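Local coordinates for succinoglycan biosynthesis protein (Bacillus cereus ATCC 14579, PDB 2QGM) that is of unproven function but probably acts as an erythromycin esterase-like hydrolase, with a possible link to succinoglycan biosynthesis, at residues D365-L378 / W400-I414. Sequence-based numbering, arbitrary orientation.
Sequences DTIPQDVKSFNYTL and WVKAKRPLLSIGGQI
The Phe374 ring turns an edge to the six-membered ring of Trp400 in a T-shaped stack, planes at 74° and centroids 5.3 Å apart. One face of Phe374 carries CB of Arg405, a CH-pi contact 3.8 Å from the ring centroid, and its rim meets the carbonyl oxygens of Trp400 and Ala403 near the ring plane. Ala403 O has no polar partner in the model; Phe374 CZ, 3.3 Å away, is among the carbons that bury it. With CG beside the backbone N (chi1 -68°), Phe374 reaches into the bend between helix 395-402 and strand 404-408, where Leu426 of helix 426-429 also touches it. Trp400 receives CD1 of Phe374 over one face, while CD2 of Leu378 approaches CH2 of Trp400 obliquely, at 3.5 Å. Strand 404-408, paired antiparallel with strand 421-425, runs at 84° to the helical segment 374-378. There Phe374 N gives a hydrogen bond to Pro406 O (3.0 Å), which ties the first turn of the helix to the strand. Ser373 is the N-cap: OG accepts from Tyr376 N and donates to Asp370 O. Asp370 OD1 accepts from Lys372 N, an Asx turn just ahead of the cap, and Pro406 CB lies 3.8 Å from Asp370 OD2. Farther along, CG2 of Ile367 packs crosswise on CD2 of Leu408 at 3.8 Å, next to Ile410.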
loop_
_atom_site.group_PDB
_atom_site.type_symbol
_atom_site.label_atom_id
_atom_site.label_comp_id
_atom_site.label_asym_id
_atom_site.label_seq_id
_atom_site.Cartn_x
_atom_site.Cartn_y
_atom_site.Cartn_z
ATOM N N ASP A 365 7.467 11.955 -16.893
ATOM C CA ASP A 365 6.393 12.719 -17.512
ATOM C C ASP A 365 5.995 13.873 -16.597
ATOM O O ASP A 365 6.504 13.989 -15.480
ATOM C CB ASP A 365 5.194 11.812 -17.808
ATOM C CG ASP A 365 4.152 12.492 -18.673
ATOM O OD1 ASP A 365 4.520 13.424 -19.422
ATOM O OD2 ASP A 365 2.967 12.091 -18.619
ATOM N N THR A 366 5.094 14.728 -17.070
ATOM C CA THR A 366 4.668 15.883 -16.289
ATOM C C THR A 366 3.210 15.809 -15.871
ATOM O O THR A 366 2.349 15.379 -16.638
ATOM C CB THR A 366 4.898 17.182 -17.088
ATOM O OG1 THR A 366 6.249 17.204 -17.569
ATOM C CG2 THR A 366 4.660 18.405 -16.213
ATOM N N ILE A 367 2.937 16.243 -14.648
ATOM C CA ILE A 367 1.585 16.228 -14.115
ATOM C C ILE A 367 0.657 17.181 -14.867
ATOM O O ILE A 367 0.884 18.392 -14.888
ATOM C CB ILE A 367 1.582 16.624 -12.624
ATOM C CG1 ILE A 367 2.364 15.590 -11.813
ATOM C CG2 ILE A 367 0.149 16.726 -12.106
ATOM C CD1 ILE A 367 2.460 15.924 -10.331
ATOM N N PRO A 368 -0.398 16.641 -15.498
ATOM C CA PRO A 368 -1.344 17.480 -16.238
ATOM C C PRO A 368 -2.071 18.423 -15.280
ATOM O O PRO A 368 -2.381 18.056 -14.146
ATOM C CB PRO A 368 -2.300 16.466 -16.862
ATOM C CG PRO A 368 -1.465 15.245 -17.008
ATOM C CD PRO A 368 -0.691 15.213 -15.713
ATOM N N GLN A 369 -2.347 19.631 -15.756
ATOM C CA GLN A 369 -3.031 20.648 -14.972
ATOM C C GLN A 369 -4.545 20.629 -15.185
ATOM O O GLN A 369 -5.025 20.348 -16.285
ATOM C CB GLN A 369 -2.471 22.025 -15.345
ATOM C CG GLN A 369 -3.283 23.209 -14.857
ATOM C CD GLN A 369 -2.879 24.508 -15.538
ATOM O OE1 GLN A 369 -3.465 25.562 -15.288
ATOM N NE2 GLN A 369 -1.872 24.437 -16.407
ATOM N N ASP A 370 -5.280 20.913 -14.112
ATOM C CA ASP A 370 -6.743 20.981 -14.123
ATOM C C ASP A 370 -7.139 21.991 -13.047
ATOM O O ASP A 370 -7.115 21.683 -11.856
ATOM C CB ASP A 370 -7.370 19.623 -13.800
ATOM C CG ASP A 370 -8.872 19.609 -14.040
ATOM O OD1 ASP A 370 -9.547 20.588 -13.659
ATOM O OD2 ASP A 370 -9.387 18.622 -14.608
ATOM N N VAL A 371 -7.507 23.197 -13.468
ATOM C CA VAL A 371 -7.870 24.258 -12.531
ATOM C C VAL A 371 -9.112 23.996 -11.680
ATOM O O VAL A 371 -9.431 24.782 -10.785
ATOM C CB VAL A 371 -8.060 25.590 -13.274
ATOM C CG1 VAL A 371 -6.843 25.870 -14.138
ATOM C CG2 VAL A 371 -9.328 25.544 -14.114
ATOM N N LYS A 372 -9.805 22.900 -11.951
ATOM C CA LYS A 372 -11.006 22.559 -11.198
ATOM C C LYS A 372 -10.748 21.497 -10.123
ATOM O O LYS A 372 -11.551 21.325 -9.206
ATOM C CB LYS A 372 -12.089 22.071 -12.158
ATOM C CG LYS A 372 -13.131 23.122 -12.514
ATOM C CD LYS A 372 -14.002 23.420 -11.306
ATOM C CE LYS A 372 -15.256 24.184 -11.701
ATOM N NZ LYS A 372 -16.145 24.449 -10.533
ATOM N N SER A 373 -9.617 20.808 -10.224
ATOM C CA SER A 373 -9.272 19.740 -9.280
ATOM C C SER A 373 -8.980 20.168 -7.841
ATOM O O SER A 373 -8.618 21.317 -7.570
ATOM C CB SER A 373 -8.066 18.959 -9.805
ATOM O OG SER A 373 -6.892 19.754 -9.786
ATOM N N PHE A 374 -9.136 19.226 -6.915
ATOM C CA PHE A 374 -8.837 19.488 -5.509
ATOM C C PHE A 374 -7.358 19.857 -5.451
ATOM O O PHE A 374 -6.947 20.710 -4.670
ATOM C CB PHE A 374 -9.048 18.225 -4.664
ATOM C CG PHE A 374 -10.477 17.792 -4.558
ATOM C CD1 PHE A 374 -11.382 18.505 -3.775
ATOM C CD2 PHE A 374 -10.922 16.655 -5.229
ATOM C CE1 PHE A 374 -12.708 18.092 -3.660
ATOM C CE2 PHE A 374 -12.245 16.231 -5.121
ATOM C CZ PHE A 374 -13.140 16.954 -4.332
ATOM N N ASN A 375 -6.574 19.196 -6.299
ATOM C CA ASN A 375 -5.130 19.390 -6.361
ATOM C C ASN A 375 -4.668 20.810 -6.636
ATOM O O ASN A 375 -3.759 21.311 -5.977
ATOM C CB ASN A 375 -4.544 18.444 -7.402
ATOM C CG ASN A 375 -4.775 16.993 -7.045
ATOM O OD1 ASN A 375 -3.958 16.366 -6.366
ATOM N ND2 ASN A 375 -5.905 16.454 -7.480
ATOM N N TYR A 376 -5.278 21.468 -7.611
ATOM C CA TYR A 376 -4.857 22.823 -7.901
ATOM C C TYR A 376 -5.320 23.814 -6.852
ATOM O O TYR A 376 -4.647 24.811 -6.602
ATOM C CB TYR A 376 -5.291 23.210 -9.316
ATOM C CG TYR A 376 -4.182 22.891 -10.295
ATOM C CD1 TYR A 376 -3.123 23.778 -10.475
ATOM C CD2 TYR A 376 -4.121 21.657 -10.942
ATOM C CE1 TYR A 376 -2.023 23.446 -11.262
ATOM C CE2 TYR A 376 -3.025 21.312 -11.734
ATOM C CZ TYR A 376 -1.978 22.212 -11.885
ATOM O OH TYR A 376 -0.870 21.868 -12.621
ATOM N N THR A 377 -6.451 23.529 -6.216
ATOM C CA THR A 377 -6.951 24.408 -5.164
ATOM C C THR A 377 -6.008 24.285 -3.967
ATOM O O THR A 377 -5.697 25.269 -3.300
ATOM C CB THR A 377 -8.385 24.021 -4.724
ATOM O OG1 THR A 377 -9.290 24.184 -5.824
ATOM C CG2 THR A 377 -8.842 24.903 -3.572
ATOM N N LEU A 378 -5.543 23.067 -3.707
ATOM C CA LEU A 378 -4.627 22.829 -2.597
ATOM C C LEU A 378 -3.308 23.558 -2.843
ATOM O O LEU A 378 -2.644 24.000 -1.900
ATOM C CB LEU A 378 -4.367 21.327 -2.433
ATOM C CG LEU A 378 -5.506 20.473 -1.863
ATOM C CD1 LEU A 378 -5.125 18.989 -1.947
ATOM C CD2 LEU A 378 -5.777 20.873 -0.418
ATOM N N TRP A 400 -16.263 22.153 0.555
ATOM C CA TRP A 400 -15.344 21.846 -0.531
ATOM C C TRP A 400 -14.945 20.369 -0.620
ATOM O O TRP A 400 -15.055 19.765 -1.688
ATOM C CB TRP A 400 -14.096 22.719 -0.393
ATOM C CG TRP A 400 -13.000 22.436 -1.379
ATOM C CD1 TRP A 400 -13.006 22.701 -2.719
ATOM C CD2 TRP A 400 -11.724 21.855 -1.091
ATOM N NE1 TRP A 400 -11.811 22.322 -3.283
ATOM C CE2 TRP A 400 -11.005 21.799 -2.302
ATOM C CE3 TRP A 400 -11.115 21.377 0.079
ATOM C CZ2 TRP A 400 -9.706 21.281 -2.380
ATOM C CZ3 TRP A 400 -9.819 20.861 -0.004
ATOM C CH2 TRP A 400 -9.136 20.819 -1.222
ATOM N N VAL A 401 -14.487 19.781 0.483
ATOM C CA VAL A 401 -14.072 18.374 0.458
ATOM C C VAL A 401 -15.222 17.398 0.223
ATOM O O VAL A 401 -15.005 16.280 -0.246
ATOM C CB VAL A 401 -13.367 17.958 1.763
ATOM C CG1 VAL A 401 -12.057 18.715 1.916
ATOM C CG2 VAL A 401 -14.274 18.217 2.945
ATOM N N LYS A 402 -16.438 17.823 0.555
ATOM C CA LYS A 402 -17.624 16.988 0.383
ATOM C C LYS A 402 -18.218 17.103 -1.019
ATOM O O LYS A 402 -19.071 16.305 -1.414
ATOM C CB LYS A 402 -18.693 17.362 1.418
ATOM C CG LYS A 402 -18.368 16.924 2.843
ATOM C CD LYS A 402 -19.431 17.396 3.820
ATOM C CE LYS A 402 -19.172 16.872 5.227
ATOM N NZ LYS A 402 -19.312 15.389 5.304
ATOM N N ALA A 403 -17.773 18.105 -1.766
ATOM C CA ALA A 403 -18.256 18.326 -3.123
ATOM C C ALA A 403 -17.499 17.445 -4.109
ATOM O O ALA A 403 -16.429 16.926 -3.794
ATOM C CB ALA A 403 -18.083 19.798 -3.495
ATOM N N LYS A 404 -18.058 17.265 -5.303
ATOM C CA LYS A 404 -17.403 16.454 -6.321
ATOM C C LYS A 404 -16.578 17.328 -7.252
ATOM O O LYS A 404 -17.089 18.277 -7.853
ATOM C CB LYS A 404 -18.430 15.661 -7.137
ATOM C CG LYS A 404 -19.098 14.520 -6.380
ATOM C CD LYS A 404 -19.859 13.610 -7.337
ATOM C CE LYS A 404 -20.596 12.501 -6.599
ATOM N NZ LYS A 404 -19.688 11.711 -5.720
ATOM N N ARG A 405 -15.294 17.004 -7.358
ATOM C CA ARG A 405 -14.373 17.749 -8.208
ATOM C C ARG A 405 -13.321 16.785 -8.739
ATOM O O ARG A 405 -13.160 15.684 -8.215
ATOM C CB ARG A 405 -13.675 18.845 -7.398
ATOM C CG ARG A 405 -14.604 19.836 -6.707
ATOM C CD ARG A 405 -15.112 20.903 -7.665
ATOM N NE ARG A 405 -15.732 22.021 -6.953
ATOM C CZ ARG A 405 -17.029 22.114 -6.667
ATOM N NH1 ARG A 405 -17.869 21.156 -7.034
ATOM N NH2 ARG A 405 -17.486 23.172 -6.007
ATOM N N PRO A 406 -12.590 17.185 -9.788
ATOM C CA PRO A 406 -11.562 16.298 -10.336
ATOM C C PRO A 406 -10.483 16.005 -9.300
ATOM O O PRO A 406 -10.062 16.900 -8.561
ATOM C CB PRO A 406 -11.015 17.090 -11.520
ATOM C CG PRO A 406 -12.208 17.902 -11.960
ATOM C CD PRO A 406 -12.766 18.376 -10.637
ATOM N N LEU A 407 -10.056 14.748 -9.239
ATOM C CA LEU A 407 -9.004 14.341 -8.314
ATOM C C LEU A 407 -7.933 13.652 -9.139
ATOM O O LEU A 407 -8.218 12.736 -9.907
ATOM C CB LEU A 407 -9.536 13.374 -7.254
ATOM C CG LEU A 407 -8.488 12.816 -6.278
ATOM C CD1 LEU A 407 -7.992 13.926 -5.362
ATOM C CD2 LEU A 407 -9.095 11.698 -5.454
ATOM N N LEU A 408 -6.697 14.102 -8.976
ATOM C CA LEU A 408 -5.578 13.540 -9.712
ATOM C C LEU A 408 -5.250 12.143 -9.213
ATOM O O LEU A 408 -5.310 11.884 -8.016
ATOM C CB LEU A 408 -4.344 14.416 -9.533
ATOM C CG LEU A 408 -3.061 13.826 -10.122
ATOM C CD1 LEU A 408 -3.158 13.860 -11.643
ATOM C CD2 LEU A 408 -1.848 14.611 -9.618
ATOM N N SER A 409 -4.899 11.253 -10.132
ATOM C CA SER A 409 -4.531 9.886 -9.783
ATOM C C SER A 409 -3.729 9.310 -10.943
ATOM O O SER A 409 -4.250 9.106 -12.037
ATOM C CB SER A 409 -5.776 9.045 -9.518
ATOM O OG SER A 409 -5.437 7.855 -8.825
ATOM N N ILE A 410 -2.446 9.060 -10.692
ATOM C CA ILE A 410 -1.546 8.541 -11.721
ATOM C C ILE A 410 -0.927 7.216 -11.296
ATOM O O ILE A 410 -0.323 7.114 -10.228
ATOM C CB ILE A 410 -0.396 9.530 -12.013
ATOM C CG1 ILE A 410 -0.975 10.900 -12.407
ATOM C CG2 ILE A 410 0.485 8.981 -13.130
ATOM C CD1 ILE A 410 0.079 11.978 -12.586
ATOM N N GLY A 411 -1.079 6.205 -12.145
ATOM C CA GLY A 411 -0.522 4.898 -11.847
ATOM C C GLY A 411 0.901 4.742 -12.351
ATOM O O GLY A 411 1.609 5.729 -12.569
ATOM N N GLY A 412 1.321 3.496 -12.533
ATOM C CA GLY A 412 2.661 3.231 -13.014
ATOM C C GLY A 412 2.762 3.411 -14.512
ATOM O O GLY A 412 3.861 3.415 -15.072
ATOM N N GLN A 413 1.609 3.568 -15.158
ATOM C CA GLN A 413 1.542 3.753 -16.606
ATOM C C GLN A 413 0.433 4.725 -16.991
ATOM O O GLN A 413 -0.524 4.933 -16.239
ATOM C CB GLN A 413 1.266 2.422 -17.309
ATOM C CG GLN A 413 2.343 1.360 -17.186
ATOM C CD GLN A 413 2.049 0.175 -18.092
ATOM O OE1 GLN A 413 1.862 0.341 -19.299
ATOM N NE2 GLN A 413 2.005 -1.024 -17.518
ATOM N N ILE A 414 0.572 5.306 -18.177
ATOM C CA ILE A 414 -0.404 6.243 -18.720
ATOM C C ILE A 414 -0.643 5.948 -20.199
ATOM O O ILE A 414 -1.430 5.069 -20.552
ATOM C CB ILE A 414 0.075 7.700 -18.600
ATOM C CG1 ILE A 414 0.084 8.130 -17.127
ATOM C CG2 ILE A 414 -0.818 8.609 -19.437
ATOM C CD1 ILE A 414 0.473 9.586 -16.920
#